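Glucose-1-phosphate thymidylyltransferase (PDB 4ECM) catalyses the transfer of a thymidylyl group from dTTP to glucose 1-phosphate, giving dTDP-glucose and pyrophosphate, a step of dTDP-L-rhamnose biosynthesis. Local coordinates at residues 108-113 with 217-222; 112-117 with 201-206; 196-201 with 221-226. All blocks are in the same frame, centred on the assembly; numbering follows the deposited sequence.

Contact 1: 108-113 with 217-222. With DAU (2'deoxy-thymidine-5'-diphospho-alpha-D-glucose), chain B.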
loop_
_atom_site.group_PDB
_atom_site.type_symbol
_atom_site.label_atom_id
_atom_site.label_comp_id
_atom_site.label_asym_id
_atom_site.label_seq_id
_atom_site.Cartn_x
_atom_site.Cartn_y
_atom_site.Cartn_z
ATOM N N GLY A 108 20.236 3.335 -10.382
ATOM C CA GLY A 108 21.639 3.469 -10.757
ATOM C C GLY A 108 22.071 2.709 -11.993
ATOM O O GLY A 108 23.258 2.655 -12.305
ATOM N N GLY A 109 21.124 2.113 -12.706
ATOM C CA GLY A 109 21.449 1.447 -13.958
ATOM C C GLY A 109 21.121 -0.024 -14.057
ATOM O O GLY A 109 21.052 -0.749 -13.057
ATOM N N ILE A 110 20.929 -0.450 -15.299
ATOM C CA ILE A 110 20.635 -1.824 -15.626
ATOM C C ILE A 110 21.719 -2.766 -15.092
ATOM O O ILE A 110 21.398 -3.796 -14.511
ATOM C CB ILE A 110 20.512 -1.995 -17.147
ATOM C CG1 ILE A 110 19.231 -1.313 -17.644
ATOM C CG2 ILE A 110 20.496 -3.493 -17.539
ATOM C CD1 ILE A 110 19.210 -1.110 -19.129
ATOM N N ALA A 111 22.982 -2.388 -15.288
ATOM C CA ALA A 111 24.120 -3.186 -14.892
ATOM C C ALA A 111 24.179 -3.307 -13.369
ATOM O O ALA A 111 24.491 -4.364 -12.844
ATOM C CB ALA A 111 25.415 -2.583 -15.457
ATOM N N GLN A 112 23.837 -2.228 -12.680
ATOM C CA GLN A 112 23.779 -2.216 -11.216
ATOM C C GLN A 112 22.685 -3.193 -10.706
ATOM O O GLN A 112 22.886 -3.956 -9.757
ATOM C CB GLN A 112 23.436 -0.802 -10.738
ATOM C CG GLN A 112 23.484 -0.627 -9.217
ATOM C CD GLN A 112 23.003 0.756 -8.773
ATOM O OE1 GLN A 112 21.843 1.124 -8.979
ATOM N NE2 GLN A 112 23.886 1.501 -8.111
ATOM N N ALA A 113 21.513 -3.126 -11.337
ATOM C CA ALA A 113 20.392 -3.991 -10.984
ATOM C C ALA A 113 20.794 -5.451 -11.174
ATOM O O ALA A 113 20.568 -6.296 -10.314
ATOM C CB ALA A 113 19.161 -3.643 -11.829
ATOM N N LEU A 217 25.721 2.547 -14.663
ATOM C CA LEU A 217 26.566 1.414 -15.016
ATOM C C LEU A 217 25.903 0.907 -16.280
ATOM O O LEU A 217 24.715 0.508 -16.232
ATOM C CB LEU A 217 26.545 0.364 -13.883
ATOM C CG LEU A 217 27.344 0.673 -12.593
ATOM C CD1 LEU A 217 27.124 2.094 -12.064
ATOM C CD2 LEU A 217 27.058 -0.369 -11.502
ATOM N N GLU A 218 26.621 0.934 -17.411
ATOM C CA GLU A 218 26.000 0.592 -18.722
ATOM C C GLU A 218 26.074 -0.869 -19.170
ATOM O O GLU A 218 27.146 -1.462 -19.213
ATOM C CB GLU A 218 26.584 1.469 -19.825
ATOM C CG GLU A 218 26.386 2.977 -19.645
ATOM C CD GLU A 218 24.954 3.447 -19.847
ATOM O OE1 GLU A 218 24.070 2.619 -20.173
ATOM O OE2 GLU A 218 24.710 4.663 -19.688
ATOM N N ILE A 219 24.925 -1.432 -19.551
ATOM C CA ILE A 219 24.871 -2.813 -20.030
ATOM C C ILE A 219 25.694 -2.952 -21.322
ATOM O O ILE A 219 26.282 -4.014 -21.581
ATOM C CB ILE A 219 23.409 -3.331 -20.249
ATOM C CG1 ILE A 219 23.371 -4.858 -20.239
ATOM C CG2 ILE A 219 22.825 -2.808 -21.532
ATOM C CD1 ILE A 219 23.769 -5.487 -18.873
ATOM N N THR A 220 25.755 -1.887 -22.118
ATOM C CA THR A 220 26.559 -1.911 -23.352
ATOM C C THR A 220 28.057 -2.188 -23.031
ATOM O O THR A 220 28.727 -2.929 -23.760
ATOM C CB THR A 220 26.372 -0.627 -24.173
ATOM O OG1 THR A 220 25.054 -0.625 -24.745
ATOM C CG2 THR A 220 27.409 -0.537 -25.295
ATOM N N ASP A 221 28.559 -1.633 -21.930
ATOM C CA ASP A 221 29.959 -1.890 -21.525
ATOM C C ASP A 221 30.197 -3.378 -21.263
ATOM O O ASP A 221 31.249 -3.929 -21.626
ATOM C CB ASP A 221 30.326 -1.075 -20.291
ATOM C CG ASP A 221 30.261 0.417 -20.544
ATOM O OD1 ASP A 221 30.378 0.838 -21.724
ATOM O OD2 ASP A 221 30.098 1.174 -19.566
ATOM N N ILE A 222 29.221 -4.023 -20.639
ATOM C CA ILE A 222 29.289 -5.452 -20.369
ATOM C C ILE A 222 29.299 -6.234 -21.678
ATOM O O ILE A 222 30.103 -7.154 -21.868
ATOM C CB ILE A 222 28.093 -5.913 -19.526
ATOM C CG1 ILE A 222 28.217 -5.392 -18.100
ATOM C CG2 ILE A 222 27.977 -7.445 -19.522
ATOM C CD1 ILE A 222 26.938 -5.612 -17.270
HETATM O O6 DAU B . 15.084 -1.149 -24.632
HETATM C C6 DAU B . 16.354 -1.551 -25.149
HETATM C C5 DAU B . 17.438 -0.622 -24.622
HETATM O O5 DAU B . 17.365 -0.647 -23.199
HETATM C C4 DAU B . 18.831 -1.043 -25.103
HETATM O O4 DAU B . 18.932 -0.935 -26.518
HETATM C C3 DAU B . 19.938 -0.203 -24.473
HETATM O O3 DAU B . 21.216 -0.740 -24.877
HETATM C C2 DAU B . 19.773 -0.255 -22.950
HETATM O O2 DAU B . 20.724 0.607 -22.297
HETATM C C1 DAU B . 18.361 0.141 -22.535
HETATM O O1 DAU B . 18.162 1.519 -22.826
HETATM P P2 DAU B . 17.035 2.374 -22.048
HETATM O O3P DAU B . 15.658 2.048 -22.573
HETATM O O4P DAU B . 17.527 3.794 -22.006
HETATM O OPP DAU B . 17.101 1.743 -20.560
HETATM P P DAU B . 16.136 2.243 -19.374
HETATM O O1P DAU B . 14.811 2.668 -19.961
HETATM O O2P DAU B . 16.912 3.169 -18.511
HETATM O "O5'" DAU B . 15.861 0.881 -18.556
HETATM C "C5'" DAU B . 15.049 -0.121 -19.133
HETATM C "C4'" DAU B . 14.521 -1.152 -18.136
HETATM O "O4'" DAU B . 15.486 -1.584 -17.178
HETATM C "C3'" DAU B . 13.299 -0.678 -17.380
HETATM O "O3'" DAU B . 12.304 -1.682 -17.597
HETATM C "C2'" DAU B . 13.704 -0.625 -15.927
HETATM C "C1'" DAU B . 14.982 -1.449 -15.865
HETATM N N11 DAU B . 16.107 -0.842 -15.133
HETATM C C61 DAU B . 16.584 0.421 -15.567
HETATM C C51 DAU B . 17.387 1.191 -14.749
HETATM C C5A DAU B . 17.978 2.485 -15.267
HETATM C C21 DAU B . 16.289 -1.192 -13.781
HETATM O O21 DAU B . 15.770 -2.352 -13.351
HETATM N N31 DAU B . 17.074 -0.463 -12.951
HETATM C C41 DAU B . 17.625 0.708 -13.365
HETATM O O41 DAU B . 18.389 1.434 -12.519
#
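Ala111 CB presses into the bend where 217-222 turns into its helix, 3.5 Å from Leu217 CB and close to the carbonyl O of the same residue. Ile222 CD1 closes in from further along that helix, 3.8 Å from Ala111 CB. This is the tight part. Beside it, Ile110 and Ile219 slant across one another, Ile110 CG2 meeting Ile219 CB at 4.0 Å. With its CG1 beside the backbone N (chi1 -70°), Ile110 turns CG2 to the protein and sends CG1 and CD1 along the bound dTDP-glucose, where CD1 lies 3.7 Å from C1 of the sugar. One residue back, Gly109 N donates to O41 of the thymine base (2.8 Å, 148° at the hydrogen), a backbone bond to the base from the loop just before the helix. The other flank is partly exposed to solvent, and its one backbone bond, Leu217 N to Gly108 O at 3.4 Å, is weak though fairly straight. Leu217 CD2 lies over Gln112 CB at 3.7 Å. Gln112 turns its amide elsewhere, OE1 accepting from Gln104 NE2. The contact thus brings helix 110-115 against the start of helix 219-228, with Tyr196 and Tyr198 of strand 190-198 packed behind Ile219 and helix 202-206 touching Ile222.

Contact 2: 112-117 with 201-206; sequences QALGLC and KVFSYI
Leu114 is the first residue of 112-117 to meet the other helix, and it meets three side chains there. Its CG stands anti to the backbone N (chi1 177°), which carries the branch outward until CD2 faces Val202 CG2 tip to tip at 4.1 Å. Ile206 comes in at about a right angle, laying CD1 3.9 Å from Leu114 CG. The carbonyl of Leu114 works too: its O sits at the edge of the Phe203 ring, near the ring plane and 3.3 Å from CE1, while it also accepts from Cys117 N. Val202 CG1 covers one face of that ring, 3.9 Å above its centre. Here helix 110-115, on the nucleotide-binding side of the Rossmann-like nucleotidyltransferase fold, packs against the short helix 202-206, and Met126 of the central strand 125-130 touches Leu114, Val202 and Phe203 alike. Gly115 follows, with no side chain to press on Ile206 CG2; Ile206 CD1 rests 3.8 Å from Gly115 N. At the end of the segment Cys117 borders the Phe203 ring more loosely, its O 3.8 Å from CZ and its CB 4.4 Å from CE1, and its side chain continues onto Met74 and Ile76 of strand 72-77.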
loop_
_atom_site.group_PDB
_atom_site.type_symbol
_atom_site.label_atom_id
_atom_site.label_comp_id
_atom_site.label_asym_id
_atom_site.label_seq_id
_atom_site.Cartn_x
_atom_site.Cartn_y
_atom_site.Cartn_z
ATOM N N GLN A 112 23.837 -2.228 -12.680
ATOM C CA GLN A 112 23.779 -2.216 -11.216
ATOM C C GLN A 112 22.685 -3.193 -10.706
ATOM O O GLN A 112 22.886 -3.956 -9.757
ATOM C CB GLN A 112 23.436 -0.802 -10.738
ATOM C CG GLN A 112 23.484 -0.627 -9.217
ATOM C CD GLN A 112 23.003 0.756 -8.773
ATOM O OE1 GLN A 112 21.843 1.124 -8.979
ATOM N NE2 GLN A 112 23.886 1.501 -8.111
ATOM N N ALA A 113 21.513 -3.126 -11.337
ATOM C CA ALA A 113 20.392 -3.991 -10.984
ATOM C C ALA A 113 20.794 -5.451 -11.174
ATOM O O ALA A 113 20.568 -6.296 -10.314
ATOM C CB ALA A 113 19.161 -3.643 -11.829
ATOM N N LEU A 114 21.445 -5.742 -12.287
ATOM C CA LEU A 114 21.869 -7.116 -12.567
ATOM C C LEU A 114 22.859 -7.604 -11.521
ATOM O O LEU A 114 22.842 -8.778 -11.154
ATOM C CB LEU A 114 22.482 -7.213 -13.961
ATOM C CG LEU A 114 23.034 -8.568 -14.387
ATOM C CD1 LEU A 114 21.956 -9.618 -14.384
ATOM C CD2 LEU A 114 23.652 -8.448 -15.778
ATOM N N GLY A 115 23.692 -6.697 -11.024
ATOM C CA GLY A 115 24.712 -7.043 -10.013
ATOM C C GLY A 115 24.141 -7.635 -8.737
ATOM O O GLY A 115 24.797 -8.430 -8.083
ATOM N N LEU A 116 22.912 -7.245 -8.381
ATOM C CA LEU A 116 22.229 -7.752 -7.167
ATOM C C LEU A 116 21.853 -9.250 -7.275
ATOM O O LEU A 116 21.512 -9.898 -6.272
ATOM C CB LEU A 116 20.936 -6.957 -6.931
ATOM C CG LEU A 116 21.065 -5.433 -6.863
ATOM C CD1 LEU A 116 19.692 -4.772 -6.896
ATOM C CD2 LEU A 116 21.880 -4.983 -5.636
ATOM N N CYS A 117 21.916 -9.791 -8.488
ATOM C CA CYS A 117 21.531 -11.178 -8.733
ATOM C C CYS A 117 22.701 -12.158 -8.685
ATOM O O CYS A 117 22.534 -13.326 -8.990
ATOM C CB CYS A 117 20.875 -11.273 -10.115
ATOM S SG CYS A 117 19.574 -10.097 -10.420
ATOM N N LYS A 201 30.165 -15.228 -15.526
ATOM C CA LYS A 201 31.326 -14.349 -15.488
ATOM C C LYS A 201 30.951 -12.876 -15.512
ATOM O O LYS A 201 31.772 -12.022 -15.182
ATOM C CB LYS A 201 32.290 -14.662 -16.639
ATOM C CG LYS A 201 32.916 -16.061 -16.540
ATOM C CD LYS A 201 34.053 -16.263 -17.552
ATOM C CE LYS A 201 34.724 -17.647 -17.379
ATOM N NZ LYS A 201 35.738 -17.951 -18.453
ATOM N N VAL A 202 29.705 -12.571 -15.874
ATOM C CA VAL A 202 29.275 -11.187 -15.958
ATOM C C VAL A 202 29.425 -10.451 -14.617
ATOM O O VAL A 202 29.763 -9.256 -14.587
ATOM C CB VAL A 202 27.828 -11.075 -16.482
ATOM C CG1 VAL A 202 26.848 -11.779 -15.543
ATOM C CG2 VAL A 202 27.426 -9.600 -16.693
ATOM N N PHE A 203 29.219 -11.164 -13.513
ATOM C CA PHE A 203 29.273 -10.542 -12.186
ATOM C C PHE A 203 30.656 -10.055 -11.790
ATOM O O PHE A 203 30.783 -8.978 -11.192
ATOM C CB PHE A 203 28.676 -11.469 -11.112
ATOM C CG PHE A 203 27.269 -11.875 -11.411
ATOM C CD1 PHE A 203 26.251 -10.930 -11.406
ATOM C CD2 PHE A 203 26.962 -13.180 -11.731
ATOM C CE1 PHE A 203 24.949 -11.288 -11.724
ATOM C CE2 PHE A 203 25.665 -13.544 -12.037
ATOM C CZ PHE A 203 24.655 -12.589 -12.032
ATOM N N SER A 204 31.684 -10.832 -12.113
ATOM C CA SER A 204 33.054 -10.425 -11.812
ATOM C C SER A 204 33.408 -9.147 -12.589
ATOM O O SER A 204 34.147 -8.297 -12.095
ATOM C CB SER A 204 34.031 -11.542 -12.151
ATOM O OG SER A 204 33.919 -11.857 -13.525
ATOM N N TYR A 205 32.876 -9.004 -13.797
ATOM C CA TYR A 205 33.124 -7.794 -14.560
ATOM C C TYR A 205 32.276 -6.618 -14.064
ATOM O O TYR A 205 32.751 -5.477 -14.082
ATOM C CB TYR A 205 32.909 -7.971 -16.065
ATOM C CG TYR A 205 33.257 -6.686 -16.800
ATOM C CD1 TYR A 205 34.589 -6.348 -17.057
ATOM C CD2 TYR A 205 32.266 -5.783 -17.185
ATOM C CE1 TYR A 205 34.925 -5.152 -17.708
ATOM C CE2 TYR A 205 32.589 -4.585 -17.838
ATOM C CZ TYR A 205 33.919 -4.278 -18.096
ATOM O OH TYR A 205 34.245 -3.099 -18.742
ATOM N N ILE A 206 31.032 -6.865 -13.642
ATOM C CA ILE A 206 30.197 -5.767 -13.136
ATOM C C ILE A 206 30.912 -5.044 -11.991
ATOM O O ILE A 206 30.700 -3.852 -11.790
ATOM C CB ILE A 206 28.796 -6.218 -12.661
ATOM C CG1 ILE A 206 27.928 -6.632 -13.846
ATOM C CG2 ILE A 206 28.072 -5.071 -11.921
ATOM C CD1 ILE A 206 26.551 -7.059 -13.450
#

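Contact 3: 196-201 with 221-226; sequences YLYDSK and DINNWY
Two tyrosine hydroxyls, one from each segment, reach across to the other. Tyr198 OH donates to Asn223 OD1 at 2.6 Å; OD1 sits at the ring edge, near its plane, with amide and ring nearly coplanar and the hydroxyl tilted 26° from the carbonyl plane. In return Tyr226 OH donates to Asp199 OD1 at 2.7 Å, arriving on the anti side but out of the carboxylate plane. The same oxygen takes the backbone N of Lys201 (3.1 Å) from above the opposite face, a capping bond in the turn that leads to helix 202-206. Asp199 CG lies between its backbone N and carbonyl carbon (chi1 64°), folding the carboxylate back over this turn, and OD2 is held separately by Gly152 N.

Between the two bonds the rings of Tyr198 and Tyr226 run almost parallel, 10° apart, but are slid so far that they barely overlap; the touch is from Tyr198 CD1 to Tyr226 CE2 at 3.4 Å. Trp225 covers a face of the Tyr226 ring, and its CH2 ends 3.6 Å from Lys201 O. Ile222, crossing Tyr198 at about a right angle, sets CG2 near the phenol end, 3.8 Å from Tyr198 OH. Asn223 ND2 lies 3.5 Å from Tyr196 CE1, on a tyrosine whose side chain also approaches the bound dTDP-glucose. Strand 190-198 and helix 219-228 are thus joined through long aromatic side chains. Both tyrosines of the pair are buried, and each hydroxyl has an acceptor; the two donors on Asp199 OD1 would be expected to stabilise its negative charge and keep it ionised.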
loop_
_atom_site.group_PDB
_atom_site.type_symbol
_atom_site.label_atom_id
_atom_site.label_comp_id
_atom_site.label_asym_id
_atom_site.label_seq_id
_atom_site.Cartn_x
_atom_site.Cartn_y
_atom_site.Cartn_z
ATOM N N TYR A 196 19.104 -10.314 -22.752
ATOM C CA TYR A 196 20.504 -10.699 -22.690
ATOM C C TYR A 196 20.691 -12.112 -22.135
ATOM O O TYR A 196 20.021 -12.517 -21.180
ATOM C CB TYR A 196 21.252 -9.711 -21.782
ATOM C CG TYR A 196 20.981 -8.264 -22.119
ATOM C CD1 TYR A 196 21.545 -7.672 -23.238
ATOM C CD2 TYR A 196 20.162 -7.488 -21.320
ATOM C CE1 TYR A 196 21.285 -6.350 -23.555
ATOM C CE2 TYR A 196 19.906 -6.159 -21.628
ATOM C CZ TYR A 196 20.466 -5.600 -22.741
ATOM O OH TYR A 196 20.195 -4.286 -23.048
ATOM N N LEU A 197 21.601 -12.866 -22.744
ATOM C CA LEU A 197 21.907 -14.193 -22.264
ATOM C C LEU A 197 23.364 -14.157 -21.838
ATOM O O LEU A 197 24.235 -13.842 -22.659
ATOM C CB LEU A 197 21.622 -15.273 -23.312
ATOM C CG LEU A 197 20.165 -15.353 -23.822
ATOM C CD1 LEU A 197 19.909 -14.326 -24.937
ATOM C CD2 LEU A 197 19.818 -16.719 -24.333
ATOM N N TYR A 198 23.616 -14.441 -20.552
ATOM C CA TYR A 198 24.977 -14.381 -19.966
ATOM C C TYR A 198 25.398 -15.621 -19.176
ATOM O O TYR A 198 24.555 -16.357 -18.650
ATOM C CB TYR A 198 25.097 -13.220 -18.971
ATOM C CG TYR A 198 24.898 -11.827 -19.516
ATOM C CD1 TYR A 198 25.685 -11.351 -20.553
ATOM C CD2 TYR A 198 23.987 -10.960 -18.937
ATOM C CE1 TYR A 198 25.531 -10.071 -21.051
ATOM C CE2 TYR A 198 23.827 -9.646 -19.423
ATOM C CZ TYR A 198 24.604 -9.217 -20.486
ATOM O OH TYR A 198 24.475 -7.941 -20.993
ATOM N N ASP A 199 26.714 -15.850 -19.107
ATOM C CA ASP A 199 27.241 -16.873 -18.230
ATOM C C ASP A 199 27.559 -16.146 -16.916
ATOM O O ASP A 199 27.458 -14.922 -16.834
ATOM C CB ASP A 199 28.448 -17.634 -18.815
ATOM C CG ASP A 199 29.682 -16.766 -19.041
ATOM O OD1 ASP A 199 29.715 -15.598 -18.619
ATOM O OD2 ASP A 199 30.642 -17.289 -19.650
ATOM N N SER A 200 27.949 -16.890 -15.891
ATOM C CA SER A 200 28.170 -16.299 -14.569
ATOM C C SER A 200 29.371 -15.348 -14.472
ATOM O O SER A 200 29.549 -14.704 -13.443
ATOM C CB SER A 200 28.312 -17.405 -13.523
ATOM O OG SER A 200 29.469 -18.173 -13.786
ATOM N N LYS A 201 30.165 -15.228 -15.526
ATOM C CA LYS A 201 31.326 -14.349 -15.488
ATOM C C LYS A 201 30.951 -12.876 -15.512
ATOM O O LYS A 201 31.772 -12.022 -15.182
ATOM C CB LYS A 201 32.290 -14.662 -16.639
ATOM C CG LYS A 201 32.916 -16.061 -16.540
ATOM C CD LYS A 201 34.053 -16.263 -17.552
ATOM C CE LYS A 201 34.724 -17.647 -17.379
ATOM N NZ LYS A 201 35.738 -17.951 -18.453
ATOM N N ASP A 221 28.559 -1.633 -21.930
ATOM C CA ASP A 221 29.959 -1.890 -21.525
ATOM C C ASP A 221 30.197 -3.378 -21.263
ATOM O O ASP A 221 31.249 -3.929 -21.626
ATOM C CB ASP A 221 30.326 -1.075 -20.291
ATOM C CG ASP A 221 30.261 0.417 -20.544
ATOM O OD1 ASP A 221 30.378 0.838 -21.724
ATOM O OD2 ASP A 221 30.098 1.174 -19.566
ATOM N N ILE A 222 29.221 -4.023 -20.639
ATOM C CA ILE A 222 29.289 -5.452 -20.369
ATOM C C ILE A 222 29.299 -6.234 -21.678
ATOM O O ILE A 222 30.103 -7.154 -21.868
ATOM C CB ILE A 222 28.093 -5.913 -19.526
ATOM C CG1 ILE A 222 28.217 -5.392 -18.100
ATOM C CG2 ILE A 222 27.977 -7.445 -19.522
ATOM C CD1 ILE A 222 26.938 -5.612 -17.270
ATOM N N ASN A 223 28.399 -5.872 -22.586
ATOM C CA ASN A 223 28.339 -6.550 -23.879
ATOM C C ASN A 223 29.651 -6.376 -24.664
ATOM O O ASN A 223 30.133 -7.333 -25.277
ATOM C CB ASN A 223 27.088 -6.121 -24.644
ATOM C CG ASN A 223 25.819 -6.535 -23.914
ATOM O OD1 ASN A 223 25.827 -7.550 -23.215
ATOM N ND2 ASN A 223 24.729 -5.761 -24.059
ATOM N N ASN A 224 30.248 -5.188 -24.603
ATOM C CA ASN A 224 31.534 -4.953 -25.271
ATOM C C ASN A 224 32.695 -5.748 -24.618
ATOM O O ASN A 224 33.622 -6.166 -25.309
ATOM C CB ASN A 224 31.866 -3.448 -25.344
ATOM C CG ASN A 224 31.138 -2.727 -26.490
ATOM O OD1 ASN A 224 30.960 -3.292 -27.563
ATOM N ND2 ASN A 224 30.764 -1.463 -26.271
ATOM N N TRP A 225 32.641 -5.950 -23.298
ATOM C CA TRP A 225 33.663 -6.732 -22.578
ATOM C C TRP A 225 33.652 -8.156 -23.111
ATOM O O TRP A 225 34.694 -8.701 -23.482
ATOM C CB TRP A 225 33.418 -6.691 -21.051
ATOM C CG TRP A 225 34.305 -7.606 -20.238
ATOM C CD1 TRP A 225 35.640 -7.445 -19.982
ATOM C CD2 TRP A 225 33.905 -8.815 -19.546
ATOM N NE1 TRP A 225 36.096 -8.480 -19.201
ATOM C CE2 TRP A 225 35.060 -9.333 -18.916
ATOM C CE3 TRP A 225 32.684 -9.510 -19.405
ATOM C CZ2 TRP A 225 35.035 -10.520 -18.146
ATOM C CZ3 TRP A 225 32.662 -10.685 -18.649
ATOM C CH2 TRP A 225 33.840 -11.182 -18.037
ATOM N N TYR A 226 32.471 -8.762 -23.172
ATOM C CA TYR A 226 32.353 -10.104 -23.750
ATOM C C TYR A 226 32.797 -10.130 -25.215
ATOM O O TYR A 226 33.412 -11.095 -25.661
ATOM C CB TYR A 226 30.928 -10.606 -23.691
ATOM C CG TYR A 226 30.461 -11.208 -22.383
ATOM C CD1 TYR A 226 30.827 -12.505 -22.025
ATOM C CD2 TYR A 226 29.576 -10.531 -21.561
ATOM C CE1 TYR A 226 30.353 -13.092 -20.862
ATOM C CE2 TYR A 226 29.089 -11.109 -20.389
ATOM C CZ TYR A 226 29.480 -12.388 -20.046
ATOM O OH TYR A 226 28.984 -12.972 -18.893
#

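How the contacts relate
From the N terminus, helix 110-115 comes first and supplies two contacts, which share Gln112 and Ala113. Contact 2 closes a loop of some 80 residues on helix 202-206, and contact 1 a longer one on the start of helix 219-228; both set out from the same stretch, so the loop of contact 2 nests inside that of contact 1. Contact 3 spans a short loop from the end of strand 190-198 to helix 219-228, and it crosses contact 2, because helix 202-206 lies between its two segments. Contacts 2 and 3 also meet where Tyr205 stacks on Trp225. Three helices and one strand of the large sheet are thereby tied together beside the dTDP-glucose pocket.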